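Baccell_00875 (Bacteroides cellulosilyticus DSM 14838, PDB 5NO8) probably acts as a polysaccharide lyase that removes L-rhamnose caps linked to glucuronic acid on complex arabinogalactan proteins. Local coordinates at residues R162-I167 with I179-F184; T185-L190 with F240-N245; E394-G399 with M452-L457. All coordinates share one frame; numbering follows the deposited sequence.

Contact 1: R162-I167 with I179-F184; sequences RAHTHI and IRMGDF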
ATOM      1  N   ARG A 162      -0.403  17.739  -2.615  1.00 17.88           N
ATOM      2  CA  ARG A 162      -1.165  16.492  -2.801  1.00 16.23           C
ATOM      3  C   ARG A 162      -1.216  15.754  -1.482  1.00 16.59           C
ATOM      4  O   ARG A 162      -0.468  16.063  -0.557  1.00 16.09           O
ATOM      5  CB  ARG A 162      -0.569  15.603  -3.890  1.00 16.94           C
ATOM      6  CG  ARG A 162      -0.493  16.232  -5.280  1.00 17.23           C
ATOM      7  CD  ARG A 162      -1.891  16.473  -5.841  1.00 17.16           C
ATOM      8  NE  ARG A 162      -1.864  16.959  -7.210  1.00 18.59           N
ATOM      9  CZ  ARG A 162      -1.652  18.233  -7.561  1.00 19.06           C
ATOM     10  NH1 ARG A 162      -1.446  19.168  -6.649  1.00 19.95           N
ATOM     11  NH2 ARG A 162      -1.628  18.564  -8.845  1.00 20.64           N
ATOM     12  N   ALA A 163      -2.107  14.779  -1.393  1.00 15.65           N
ATOM     13  CA  ALA A 163      -2.322  14.079  -0.115  1.00 16.32           C
ATOM     14  C   ALA A 163      -2.339  12.566  -0.284  1.00 16.10           C
ATOM     15  O   ALA A 163      -2.954  12.050  -1.210  1.00 17.20           O
ATOM     16  CB  ALA A 163      -3.620  14.540   0.511  1.00 16.85           C
ATOM     17  N   HIS A 164      -1.675  11.881   0.646  1.00 15.82           N
ATOM     18  CA  HIS A 164      -1.856  10.435   0.826  1.00 15.28           C
ATOM     19  C   HIS A 164      -3.191  10.237   1.551  1.00 14.73           C
ATOM     20  O   HIS A 164      -3.366  10.683   2.692  1.00 15.42           O
ATOM     21  CB  HIS A 164      -0.716   9.862   1.647  1.00 15.25           C
ATOM     22  CG  HIS A 164       0.614   9.968   0.974  1.00 15.61           C
ATOM     23  ND1 HIS A 164       0.825   9.530  -0.313  1.00 15.73           N
ATOM     24  CD2 HIS A 164       1.810  10.420   1.425  1.00 15.25           C
ATOM     25  CE1 HIS A 164       2.098   9.709  -0.626  1.00 15.56           C
ATOM     26  NE2 HIS A 164       2.713  10.260   0.404  1.00 15.23           N
ATOM     27  N   THR A 165      -4.128   9.579   0.881  1.00 14.39           N
ATOM     28  CA  THR A 165      -5.484   9.466   1.384  1.00 14.99           C
ATOM     29  C   THR A 165      -5.683   8.104   2.053  1.00 13.97           C
ATOM     30  O   THR A 165      -5.713   7.091   1.386  1.00 14.83           O
ATOM     31  CB  THR A 165      -6.437   9.714   0.206  1.00 15.88           C
ATOM     32  OG1 THR A 165      -6.103  10.998  -0.367  1.00 19.01           O
ATOM     33  CG2 THR A 165      -7.827   9.772   0.660  1.00 16.38           C
ATOM     34  N   HIS A 166      -5.789   8.100   3.365  1.00 13.72           N
ATOM     35  CA  HIS A 166      -5.875   6.861   4.143  1.00 13.14           C
ATOM     36  C   HIS A 166      -7.341   6.619   4.417  1.00 12.88           C
ATOM     37  O   HIS A 166      -7.937   7.275   5.279  1.00 13.22           O
ATOM     38  CB  HIS A 166      -5.065   7.014   5.404  1.00 13.14           C
ATOM     39  CG  HIS A 166      -3.613   7.228   5.115  1.00 13.55           C
ATOM     40  ND1 HIS A 166      -2.863   6.303   4.417  1.00 14.35           N
ATOM     41  CD2 HIS A 166      -2.798   8.297   5.335  1.00 13.15           C
ATOM     42  CE1 HIS A 166      -1.638   6.787   4.244  1.00 14.34           C
ATOM     43  NE2 HIS A 166      -1.565   7.981   4.810  1.00 12.77           N
ATOM     44  N   ILE A 167      -7.893   5.660   3.683  1.00 12.44           N
ATOM     45  CA  ILE A 167      -9.326   5.365   3.729  1.00 12.74           C
ATOM     46  C   ILE A 167      -9.547   4.187   4.668  1.00 12.50           C
ATOM     47  O   ILE A 167      -8.859   3.181   4.533  1.00 13.55           O
ATOM     48  CB  ILE A 167      -9.852   4.992   2.343  1.00 12.63           C
ATOM     49  CG1 ILE A 167      -9.523   6.099   1.336  1.00 13.69           C
ATOM     50  CG2 ILE A 167     -11.364   4.744   2.391  1.00 12.56           C
ATOM     51  CD1 ILE A 167      -9.693   5.640  -0.090  1.00 14.23           C
ATOM     52  N   ILE A 179      -3.222  12.958   4.475  1.00 15.58           N
ATOM     53  CA  ILE A 179      -1.964  13.521   4.952  1.00 16.36           C
ATOM     54  C   ILE A 179      -1.222  14.138   3.783  1.00 15.48           C
ATOM     55  O   ILE A 179      -0.911  13.468   2.812  1.00 16.30           O
ATOM     56  CB  ILE A 179      -1.108  12.435   5.631  1.00 17.01           C
ATOM     57  CG1 ILE A 179      -1.837  11.830   6.837  1.00 18.17           C
ATOM     58  CG2 ILE A 179       0.248  12.982   6.036  1.00 17.08           C
ATOM     59  CD1 ILE A 179      -2.172  12.789   7.952  1.00 19.52           C
ATOM     60  N   ARG A 180      -0.977  15.437   3.846  1.00 16.56           N
ATOM     61  CA  ARG A 180      -0.190  16.102   2.820  1.00 16.99           C
ATOM     62  C   ARG A 180       1.128  15.365   2.654  1.00 17.55           C
ATOM     63  O   ARG A 180       1.760  14.986   3.644  1.00 18.99           O
ATOM     64  CB  ARG A 180       0.069  17.566   3.189  1.00 17.81           C
ATOM     65  CG  ARG A 180       0.607  18.414   2.041  1.00 17.86           C
ATOM     66  CD  ARG A 180       1.152  19.718   2.604  1.00 18.37           C
ATOM     67  NE  ARG A 180       0.176  20.402   3.451  1.00 18.48           N
ATOM     68  CZ  ARG A 180      -0.618  21.414   3.101  1.00 18.52           C
ATOM     69  NH1 ARG A 180      -0.577  21.957   1.895  1.00 19.87           N
ATOM     70  NH2 ARG A 180      -1.467  21.894   3.989  1.00 19.15           N
ATOM     71  N   MET A 181       1.524  15.124   1.416  1.00 17.54           N
ATOM     72  CA  MET A 181       2.604  14.160   1.152  1.00 18.88           C
ATOM     73  C   MET A 181       3.954  14.587   1.752  1.00 19.68           C
ATOM     74  O   MET A 181       4.739  13.737   2.204  1.00 20.52           O
ATOM     75  CB  MET A 181       2.716  13.822  -0.332  1.00 18.53           C
ATOM     76  CG  MET A 181       1.460  13.175  -0.919  1.00 18.08           C
ATOM     77  SD  MET A 181       1.720  12.647  -2.599  1.00 19.37           S
ATOM     78  CE  MET A 181       0.109  11.981  -3.031  1.00 19.86           C
ATOM     79  N   GLY A 182       4.193  15.891   1.827  1.00 20.25           N
ATOM     80  CA  GLY A 182       5.391  16.417   2.505  1.00 20.55           C
ATOM     81  C   GLY A 182       5.314  16.458   4.011  1.00 23.52           C
ATOM     82  O   GLY A 182       6.234  16.933   4.653  1.00 22.70           O
ATOM     83  N   ASP A 183       4.191  16.024   4.577  1.00 23.66           N
ATOM     84  CA  ASP A 183       3.927  16.036   6.006  1.00 26.89           C
ATOM     85  C   ASP A 183       3.695  17.409   6.621  1.00 25.81           C
ATOM     86  O   ASP A 183       3.559  17.503   7.831  1.00 28.47           O
ATOM     87  CB  ASP A 183       4.998  15.271   6.809  1.00 30.79           C
ATOM     88  CG  ASP A 183       4.507  14.856   8.194  1.00 33.42           C
ATOM     89  OD1 ASP A 183       3.417  14.260   8.278  1.00 37.01           O
ATOM     90  OD2 ASP A 183       5.196  15.138   9.188  1.00 37.13           O
ATOM     91  N   PHE A 184       3.592  18.464   5.812  1.00 23.61           N
ATOM     92  CA  PHE A 184       3.385  19.803   6.363  1.00 23.61           C
ATOM     93  C   PHE A 184       1.905  19.955   6.727  1.00 22.16           C
ATOM     94  O   PHE A 184       1.041  19.620   5.929  1.00 19.39           O
ATOM     95  CB  PHE A 184       3.750  20.895   5.358  1.00 24.70           C
ATOM     96  CG  PHE A 184       5.117  20.745   4.761  1.00 27.80           C
ATOM     97  CD1 PHE A 184       6.249  20.948   5.537  1.00 31.50           C
ATOM     98  CD2 PHE A 184       5.273  20.401   3.413  1.00 29.02           C
ATOM     99  CE1 PHE A 184       7.521  20.810   4.986  1.00 31.99           C
ATOM    100  CE2 PHE A 184       6.538  20.262   2.861  1.00 30.19           C
ATOM    101  CZ  PHE A 184       7.661  20.467   3.646  1.00 31.76           C
TER
HETATM  102  O   HOH W   1       5.154  11.274   1.221  1.00 18.26           O

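Contact 2: T185-L190 with F240-N245; sequences TPHLGL and FAHNGN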
ATOM      1  N   THR A 185       1.652  20.472   7.917  1.00 21.78           N
ATOM      2  CA  THR A 185       0.308  20.780   8.388  1.00 21.76           C
ATOM      3  C   THR A 185      -0.197  22.035   7.663  1.00 22.24           C
ATOM      4  O   THR A 185       0.612  22.795   7.127  1.00 22.00           O
ATOM      5  CB  THR A 185       0.307  21.036   9.898  1.00 23.34           C
ATOM      6  OG1 THR A 185       1.206  22.105  10.208  1.00 23.90           O
ATOM      7  CG2 THR A 185       0.757  19.790  10.668  1.00 24.34           C
ATOM      8  N   PRO A 186      -1.514  22.246   7.581  1.00 20.33           N
ATOM      9  CA  PRO A 186      -2.542  21.319   8.055  1.00 18.82           C
ATOM     10  C   PRO A 186      -2.783  20.122   7.138  1.00 17.66           C
ATOM     11  O   PRO A 186      -2.514  20.157   5.939  1.00 16.99           O
ATOM     12  CB  PRO A 186      -3.796  22.185   8.054  1.00 18.88           C
ATOM     13  CG  PRO A 186      -3.574  23.112   6.908  1.00 19.74           C
ATOM     14  CD  PRO A 186      -2.109  23.432   6.944  1.00 19.77           C
ATOM     15  N   HIS A 187      -3.316  19.077   7.756  1.00 16.93           N
ATOM     16  CA  HIS A 187      -3.845  17.928   7.059  1.00 16.27           C
ATOM     17  C   HIS A 187      -5.372  17.965   7.132  1.00 16.56           C
ATOM     18  O   HIS A 187      -5.951  18.848   7.755  1.00 15.92           O
ATOM     19  CB  HIS A 187      -3.295  16.694   7.722  1.00 17.31           C
ATOM     20  CG  HIS A 187      -1.805  16.671   7.760  1.00 16.37           C
ATOM     21  ND1 HIS A 187      -1.040  16.563   6.626  1.00 17.69           N
ATOM     22  CD2 HIS A 187      -0.934  16.747   8.801  1.00 18.72           C
ATOM     23  CE1 HIS A 187       0.242  16.566   6.963  1.00 18.55           C
ATOM     24  NE2 HIS A 187       0.333  16.689   8.276  1.00 16.90           N
ATOM     25  N   LEU A 188      -6.013  16.998   6.487  1.00 15.33           N
ATOM     26  CA  LEU A 188      -7.456  16.951   6.436  1.00 16.08           C
ATOM     27  C   LEU A 188      -7.980  15.599   6.904  1.00 15.14           C
ATOM     28  O   LEU A 188      -7.398  14.571   6.602  1.00 16.54           O
ATOM     29  CB  LEU A 188      -7.905  17.188   5.007  1.00 15.63           C
ATOM     30  CG  LEU A 188      -9.354  17.600   4.763  1.00 16.68           C
ATOM     31  CD1 LEU A 188      -9.540  19.056   5.108  1.00 18.05           C
ATOM     32  CD2 LEU A 188      -9.745  17.385   3.312  1.00 17.61           C
ATOM     33  N   GLY A 189      -9.120  15.645   7.570  1.00 15.09           N
ATOM     34  CA  GLY A 189      -9.815  14.465   8.031  1.00 14.69           C
ATOM     35  C   GLY A 189     -11.264  14.484   7.604  1.00 15.06           C
ATOM     36  O   GLY A 189     -11.858  15.558   7.431  1.00 13.80           O
ATOM     37  N   LEU A 190     -11.821  13.284   7.454  1.00 14.35           N
ATOM     38  CA  LEU A 190     -13.241  13.084   7.223  1.00 13.91           C
ATOM     39  C   LEU A 190     -13.632  11.997   8.200  1.00 14.32           C
ATOM     40  O   LEU A 190     -13.033  10.920   8.166  1.00 13.34           O
ATOM     41  CB  LEU A 190     -13.511  12.628   5.789  1.00 13.99           C
ATOM     42  CG  LEU A 190     -14.976  12.345   5.401  1.00 14.05           C
ATOM     43  CD1 LEU A 190     -15.148  12.445   3.891  1.00 14.25           C
ATOM     44  CD2 LEU A 190     -15.452  10.959   5.866  1.00 14.27           C
ATOM     45  N   PHE A 240     -12.475  18.314   8.183  1.00 16.14           N
ATOM     46  CA  PHE A 240     -11.822  19.253   9.112  1.00 16.25           C
ATOM     47  C   PHE A 240     -10.307  19.198   8.986  1.00 16.47           C
ATOM     48  O   PHE A 240      -9.724  18.191   8.600  1.00 14.58           O
ATOM     49  CB  PHE A 240     -12.183  18.928  10.568  1.00 16.83           C
ATOM     50  CG  PHE A 240     -11.863  17.507  10.959  1.00 16.75           C
ATOM     51  CD1 PHE A 240     -12.806  16.490  10.744  1.00 16.80           C
ATOM     52  CD2 PHE A 240     -10.637  17.167  11.520  1.00 16.98           C
ATOM     53  CE1 PHE A 240     -12.527  15.181  11.086  1.00 17.38           C
ATOM     54  CE2 PHE A 240     -10.349  15.839  11.855  1.00 17.63           C
ATOM     55  CZ  PHE A 240     -11.295  14.849  11.641  1.00 17.81           C
ATOM     56  N   ALA A 241      -9.688  20.307   9.358  1.00 16.79           N
ATOM     57  CA  ALA A 241      -8.252  20.415   9.394  1.00 16.59           C
ATOM     58  C   ALA A 241      -7.734  19.747  10.657  1.00 15.89           C
ATOM     59  O   ALA A 241      -8.380  19.769  11.691  1.00 16.18           O
ATOM     60  CB  ALA A 241      -7.855  21.889   9.407  1.00 17.96           C
ATOM     61  N   HIS A 242      -6.547  19.175  10.569  1.00 15.97           N
ATOM     62  CA  HIS A 242      -5.875  18.636  11.728  1.00 16.27           C
ATOM     63  C   HIS A 242      -4.364  18.698  11.588  1.00 16.70           C
ATOM     64  O   HIS A 242      -3.837  18.991  10.527  1.00 16.85           O
ATOM     65  CB  HIS A 242      -6.379  17.212  12.071  1.00 16.49           C
ATOM     66  CG  HIS A 242      -5.960  16.163  11.096  1.00 16.52           C
ATOM     67  ND1 HIS A 242      -4.706  15.595  11.111  1.00 15.67           N
ATOM     68  CD2 HIS A 242      -6.615  15.597  10.050  1.00 16.48           C
ATOM     69  CE1 HIS A 242      -4.618  14.696  10.145  1.00 15.38           C
ATOM     70  NE2 HIS A 242      -5.757  14.690   9.476  1.00 14.99           N
ATOM     71  N   ASN A 243      -3.683  18.442  12.680  1.00 18.90           N
ATOM     72  CA  ASN A 243      -2.223  18.608  12.757  1.00 21.91           C
ATOM     73  C   ASN A 243      -1.408  17.343  12.738  1.00 22.20           C
ATOM     74  O   ASN A 243      -0.210  17.388  12.964  1.00 23.97           O
ATOM     75  CB  ASN A 243      -1.889  19.445  13.987  1.00 25.08           C
ATOM     76  CG  ASN A 243      -2.208  20.904  13.783  1.00 30.34           C
ATOM     77  OD1 ASN A 243      -2.003  21.457  12.692  1.00 36.75           O
ATOM     78  ND2 ASN A 243      -2.717  21.547  14.832  1.00 35.68           N
ATOM     79  N   GLY A 244      -2.018  16.202  12.449  1.00 20.33           N
ATOM     80  CA  GLY A 244      -1.262  14.944  12.337  1.00 21.06           C
ATOM     81  C   GLY A 244      -2.065  13.818  12.954  1.00 21.10           C
ATOM     82  O   GLY A 244      -3.191  14.043  13.405  1.00 18.97           O
ATOM     83  N   ASN A 245      -1.484  12.626  12.979  1.00 21.80           N
ATOM     84  CA  ASN A 245      -2.232  11.422  13.363  1.00 22.56           C
ATOM     85  C   ASN A 245      -2.856  11.487  14.753  1.00 23.16           C
ATOM     86  O   ASN A 245      -4.009  11.090  14.929  1.00 21.60           O
ATOM     87  CB  ASN A 245      -1.376  10.170  13.194  1.00 23.66           C
ATOM     88  CG  ASN A 245      -0.970   9.933  11.744  1.00 26.84           C
ATOM     89  OD1 ASN A 245      -1.757  10.110  10.814  1.00 25.99           O
ATOM     90  ND2 ASN A 245       0.284   9.553  11.544  1.00 31.06           N
TER
HETATM   91  O   HOH W   2       1.945  16.256  10.962  1.00 35.98           O

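Contact 3: E394-G399 with M452-L457; sequences ERLGMG and MWVAEL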
ATOM      1  N   GLU A 394      12.994  -8.244 -11.047  1.00 19.41           N
ATOM      2  CA  GLU A 394      12.507  -8.443  -9.689  1.00 20.01           C
ATOM      3  C   GLU A 394      12.432  -9.919  -9.285  1.00 18.54           C
ATOM      4  O   GLU A 394      12.308 -10.205  -8.090  1.00 19.47           O
ATOM      5  CB  GLU A 394      11.098  -7.846  -9.519  1.00 20.05           C
ATOM      6  CG  GLU A 394      11.025  -6.347  -9.372  1.00 21.62           C
ATOM      7  CD  GLU A 394      10.998  -5.572 -10.680  1.00 22.96           C
ATOM      8  OE1 GLU A 394      11.288  -6.127 -11.780  1.00 24.73           O
ATOM      9  OE2 GLU A 394      10.674  -4.367 -10.589  1.00 25.47           O
ATOM     10  N   ARG A 395      12.435 -10.837 -10.251  1.00 18.53           N
ATOM     11  CA  ARG A 395      12.435 -12.292  -9.950  1.00 19.44           C
ATOM     12  C   ARG A 395      13.713 -12.769  -9.238  1.00 19.95           C
ATOM     13  O   ARG A 395      13.712 -13.853  -8.642  1.00 19.91           O
ATOM     14  CB  ARG A 395      12.189 -13.139 -11.199  1.00 19.53           C
ATOM     15  CG  ARG A 395      10.736 -13.407 -11.586  1.00 20.64           C
ATOM     16  CD  ARG A 395       9.916 -12.155 -11.814  1.00 22.26           C
ATOM     17  NE  ARG A 395      10.405 -11.390 -12.966  1.00 23.05           N
ATOM     18  CZ  ARG A 395      10.024 -10.151 -13.266  1.00 23.68           C
ATOM     19  NH1 ARG A 395       9.115  -9.510 -12.514  1.00 24.18           N
ATOM     20  NH2 ARG A 395      10.553  -9.539 -14.329  1.00 22.89           N
ATOM     21  N   LEU A 396      14.776 -11.964  -9.261  1.00 19.35           N
ATOM     22  CA  LEU A 396      15.945 -12.145  -8.376  1.00 20.30           C
ATOM     23  C   LEU A 396      15.613 -12.338  -6.892  1.00 19.50           C
ATOM     24  O   LEU A 396      16.364 -13.003  -6.181  1.00 19.64           O
ATOM     25  CB  LEU A 396      16.962 -11.011  -8.520  1.00 20.45           C
ATOM     26  CG  LEU A 396      18.005 -11.138  -9.649  1.00 21.60           C
ATOM     27  CD1 LEU A 396      19.079 -12.146  -9.217  1.00 22.29           C
ATOM     28  CD2 LEU A 396      17.413 -11.544 -10.987  1.00 23.02           C
ATOM     29  N   GLY A 397      14.503 -11.753  -6.423  1.00 18.70           N
ATOM     30  CA  GLY A 397      14.097 -11.910  -5.054  1.00 18.04           C
ATOM     31  C   GLY A 397      13.894 -13.350  -4.643  1.00 17.18           C
ATOM     32  O   GLY A 397      14.160 -13.674  -3.489  1.00 18.86           O
ATOM     33  N   MET A 398      13.450 -14.200  -5.551  1.00 16.95           N
ATOM     34  CA  MET A 398      13.328 -15.650  -5.257  1.00 16.58           C
ATOM     35  C   MET A 398      14.680 -16.272  -4.911  1.00 17.62           C
ATOM     36  O   MET A 398      14.780 -17.058  -3.953  1.00 16.98           O
ATOM     37  CB  MET A 398      12.649 -16.389  -6.379  1.00 17.10           C
ATOM     38  CG  MET A 398      11.145 -16.093  -6.388  1.00 17.05           C
ATOM     39  SD  MET A 398      10.224 -16.980  -7.597  1.00 17.47           S
ATOM     40  CE  MET A 398      10.445 -15.881  -9.005  1.00 18.15           C
ATOM     41  N   GLY A 399      15.741 -15.867  -5.616  1.00 16.66           N
ATOM     42  CA  GLY A 399      17.076 -16.338  -5.238  1.00 16.60           C
ATOM     43  C   GLY A 399      17.546 -15.789  -3.909  1.00 16.91           C
ATOM     44  O   GLY A 399      18.134 -16.500  -3.091  1.00 18.06           O
ATOM     45  N   MET A 452      21.293  -3.969  -8.600  1.00 24.03           N
ATOM     46  CA  MET A 452      21.342  -4.061  -7.135  1.00 24.70           C
ATOM     47  C   MET A 452      20.948  -5.442  -6.665  1.00 22.61           C
ATOM     48  O   MET A 452      21.520  -5.958  -5.714  1.00 22.88           O
ATOM     49  CB  MET A 452      20.403  -3.058  -6.483  1.00 26.17           C
ATOM     50  CG  MET A 452      20.682  -1.602  -6.810  1.00 30.06           C
ATOM     51  SD  MET A 452      22.429  -1.141  -6.620  1.00 33.63           S
ATOM     52  CE  MET A 452      23.065  -1.444  -8.257  1.00 40.39           C
ATOM     53  N   TRP A 453      19.951  -6.005  -7.331  1.00 22.17           N
ATOM     54  CA  TRP A 453      19.374  -7.291  -6.933  1.00 22.90           C
ATOM     55  C   TRP A 453      20.291  -8.433  -7.345  1.00 23.20           C
ATOM     56  O   TRP A 453      20.478  -9.380  -6.582  1.00 23.05           O
ATOM     57  CB  TRP A 453      17.983  -7.459  -7.523  1.00 21.73           C
ATOM     58  CG  TRP A 453      17.033  -6.363  -7.111  1.00 21.53           C
ATOM     59  CD1 TRP A 453      16.982  -5.717  -5.897  1.00 21.01           C
ATOM     60  CD2 TRP A 453      16.016  -5.776  -7.923  1.00 21.22           C
ATOM     61  NE1 TRP A 453      15.984  -4.782  -5.910  1.00 20.85           N
ATOM     62  CE2 TRP A 453      15.376  -4.794  -7.142  1.00 21.32           C
ATOM     63  CE3 TRP A 453      15.577  -5.995  -9.235  1.00 20.99           C
ATOM     64  CZ2 TRP A 453      14.308  -4.025  -7.632  1.00 21.91           C
ATOM     65  CZ3 TRP A 453      14.528  -5.225  -9.727  1.00 22.88           C
ATOM     66  CH2 TRP A 453      13.900  -4.256  -8.917  1.00 21.34           C
ATOM     67  N   VAL A 454      20.890  -8.326  -8.535  1.00 24.05           N
ATOM     68  CA  VAL A 454      21.928  -9.268  -8.940  1.00 24.03           C
ATOM     69  C   VAL A 454      23.112  -9.224  -7.981  1.00 22.66           C
ATOM     70  O   VAL A 454      23.606 -10.267  -7.584  1.00 25.51           O
ATOM     71  CB  VAL A 454      22.388  -9.042 -10.399  1.00 24.25           C
ATOM     72  CG1 VAL A 454      23.670  -9.836 -10.698  1.00 25.21           C
ATOM     73  CG2 VAL A 454      21.297  -9.477 -11.338  1.00 24.45           C
ATOM     74  N   ALA A 455      23.575  -8.037  -7.612  1.00 22.95           N
ATOM     75  CA  ALA A 455      24.672  -7.896  -6.664  1.00 22.24           C
ATOM     76  C   ALA A 455      24.345  -8.461  -5.294  1.00 23.06           C
ATOM     77  O   ALA A 455      25.171  -9.137  -4.668  1.00 22.25           O
ATOM     78  CB  ALA A 455      25.058  -6.447  -6.517  1.00 23.83           C
ATOM     79  N   GLU A 456      23.137  -8.183  -4.820  1.00 21.97           N
ATOM     80  CA  GLU A 456      22.685  -8.762  -3.568  1.00 22.09           C
ATOM     81  C   GLU A 456      22.791 -10.264  -3.659  1.00 20.29           C
ATOM     82  O   GLU A 456      23.357 -10.874  -2.767  1.00 23.58           O
ATOM     83  CB  GLU A 456      21.241  -8.361  -3.238  1.00 23.29           C
ATOM     84  CG  GLU A 456      20.632  -9.153  -2.081  1.00 25.52           C
ATOM     85  CD  GLU A 456      20.353  -8.385  -0.807  1.00 28.16           C
ATOM     86  OE1 GLU A 456      20.246  -7.131  -0.811  1.00 31.21           O
ATOM     87  OE2 GLU A 456      20.195  -9.071   0.241  1.00 28.21           O
ATOM     88  N   LEU A 457      22.274 -10.858  -4.725  1.00 20.69           N
ATOM     89  CA  LEU A 457      22.336 -12.310  -4.872  1.00 21.34           C
ATOM     90  C   LEU A 457      23.776 -12.803  -4.727  1.00 22.03           C
ATOM     91  O   LEU A 457      24.053 -13.742  -3.962  1.00 20.43           O
ATOM     92  CB  LEU A 457      21.731 -12.798  -6.181  1.00 20.42           C
ATOM     93  CG  LEU A 457      21.887 -14.296  -6.452  1.00 21.41           C
ATOM     94  CD1 LEU A 457      21.041 -15.139  -5.495  1.00 22.26           C
ATOM     95  CD2 LEU A 457      21.565 -14.670  -7.870  1.00 21.58           C
TER

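Contact 1: R162-I167 with I179-F184
The side chain of Met181 lies across one face of the His164 imidazole ring. Its CG sits almost over the middle, 3.5 Å from the centroid and 10° off the ring normal, a CH-pi contact. SD is farther out, at an oblique angle to the same ring. CG of Met181 stands beside its own backbone N (chi1 -61°), and the chain runs on extended from there. CE lies at the ND1 side of the ring and also reaches Ala163 O at 3.6 Å and Arg162 CB at 3.8 Å.

The polar edge of His164 is also used. NE2 binds a water in the ring plane at 2.8 Å, and this water donates to Met181 O. The ring is thus held by a direct contact on its face and a water-mediated one at its edge, both to Met181. An alanine in place of His164 would probably leave Met181 CG and SD without their aromatic partner and the water without its ring nitrogen. Further along the strand, Ile179 CG1 meets the edge of the His166 ring, whose NE2 is hydrogen-bonded to Ala577 O.

The backbones are paired below these side chains. His164 and Ile179 form a hydrogen-bonded antiparallel pair, with His164 N to Ile179 O at 2.8 Å and Ile179 N to His164 O at 2.9 Å. Ala163 faces Arg180 in the next, non-hydrogen-bonded pair. Met181 N still donates to Arg162 O at 3.0 Å, just where the chain leaves the strand in a type I turn from Arg180 to Asp183. The pairing belongs to a beta hairpin whose strand 163-168 is an outermost strand of a large antiparallel sheet.

Contact 2: T185-L190 with F240-N245
His242 and Phe240 both hold CG between their backbone N and carbonyl carbon (chi1 71° and 56°), which folds each ring back toward the strand across from it. That strand carries His187 and Gly189. The two strands, 187-194 and 232-242, are antiparallel neighbours inside a large antiparallel sheet.

Each ring covers a different part of the partner. His187 CB lies over the face of the His242 ring, 3.7 Å from its centroid and displaced toward the rim. The two imidazoles meet obliquely, their planes at 40°. The Phe240 ring lies against Gly189: CA makes a CH-pi contact 4.1 Å from the ring centroid, and Gly189 O sits over the same ring, nearer the rim. Glycine fits here, because a CB would run into Phe240 CZ. The rings of His187, Phe240 and His242 all share this face, and helix 245-254 packs on it through Phe248 and Lys251. Leu188 and Ala241 point to the other face, where Leu45 touches both.

Four backbone bonds hold the register. His187 N to His242 O is 2.8 Å and Gly189 N to Phe240 O is also 2.8 Å. The return bond from His242 N to His187 O is 2.9 Å.

The strand then gives way to the helix. Gly244, at its N-cap position, donates from N to His242 ND1 at 3.1 Å, in the ring plane. This bond, with a weak one between NE2 and Asn177 OD1, probably sets the rotation of the imidazole. His187 ND1 takes the backbone N-H of Arg180, while its NE2 meets a water at 3.2 Å that donates to Asn243 O.

Contact 3: E394-G399 with M452-L457
Glu394 OE2 forms a salt bridge with Arg447 NH1, and the same oxygen rests 3.6 Å from Trp453 CH2. The carbon chain meets the indole too: Glu394 CG is also 3.6 Å from Trp453 CH2. It approaches the ring obliquely, and the carboxylate plane is turned 41° from the ring plane. A bend at chi2 (85°) brings the carboxylate back alongside the six-membered end of the indole. The Glu394 backbone takes part too, its N lying 3.6 Å from Trp453 CZ3. Trp682 meets the Trp453 ring and also donates from NE1 to Glu394 O, so one tryptophan touches both partners.

Beyond the indole the contact becomes apolar. It joins the N-terminal part of helix 396-409, and the 3-10 turn before it, to helix 448-465, in a helical domain that is consistent with the alpha/alpha toroid of many polysaccharide lyases. Leu396 points at the second helix and enters among three of its residues. Its CB meets Trp453 CB at 3.8 Å, its CG meets Val454 CG2 at 4.1 Å, and its CD1 meets Leu457 CD2 at 3.8 Å. The Leu396 and Leu457 side chains cross at about a right angle. Tyr421 of helix 412-429 touches both leucines.

One turn further on, Gly399 faces Leu457. Leu457 CG is anti to its backbone N (chi1 174°), which sends CD1 toward the first helix, where it lies 3.9 Å from Gly399 C. A CB on Gly399 would be tight against this methyl.

The three contacts follow one another along the chain, and none nests in or crosses another. Contact 1 closes a loop of only 11 residues, the hairpin of strands 163-168 and 175-180. Contact 2 opens at the very next residue and closes a loop of 49, bringing strand 232-242 beside strand 187-194. Strands 175-180 and 187-194 are neighbours, so both contacts build one sheet. They touch directly: Arg180 NH2 reaches Pro186 O, and Ile179 CD1 packs on His242 CE1. Contact 3 closes a loop of 52 residues in the helical part of the chain. Its centre is about 32 Å from that of contact 1 and about 40 Å from that of contact 2.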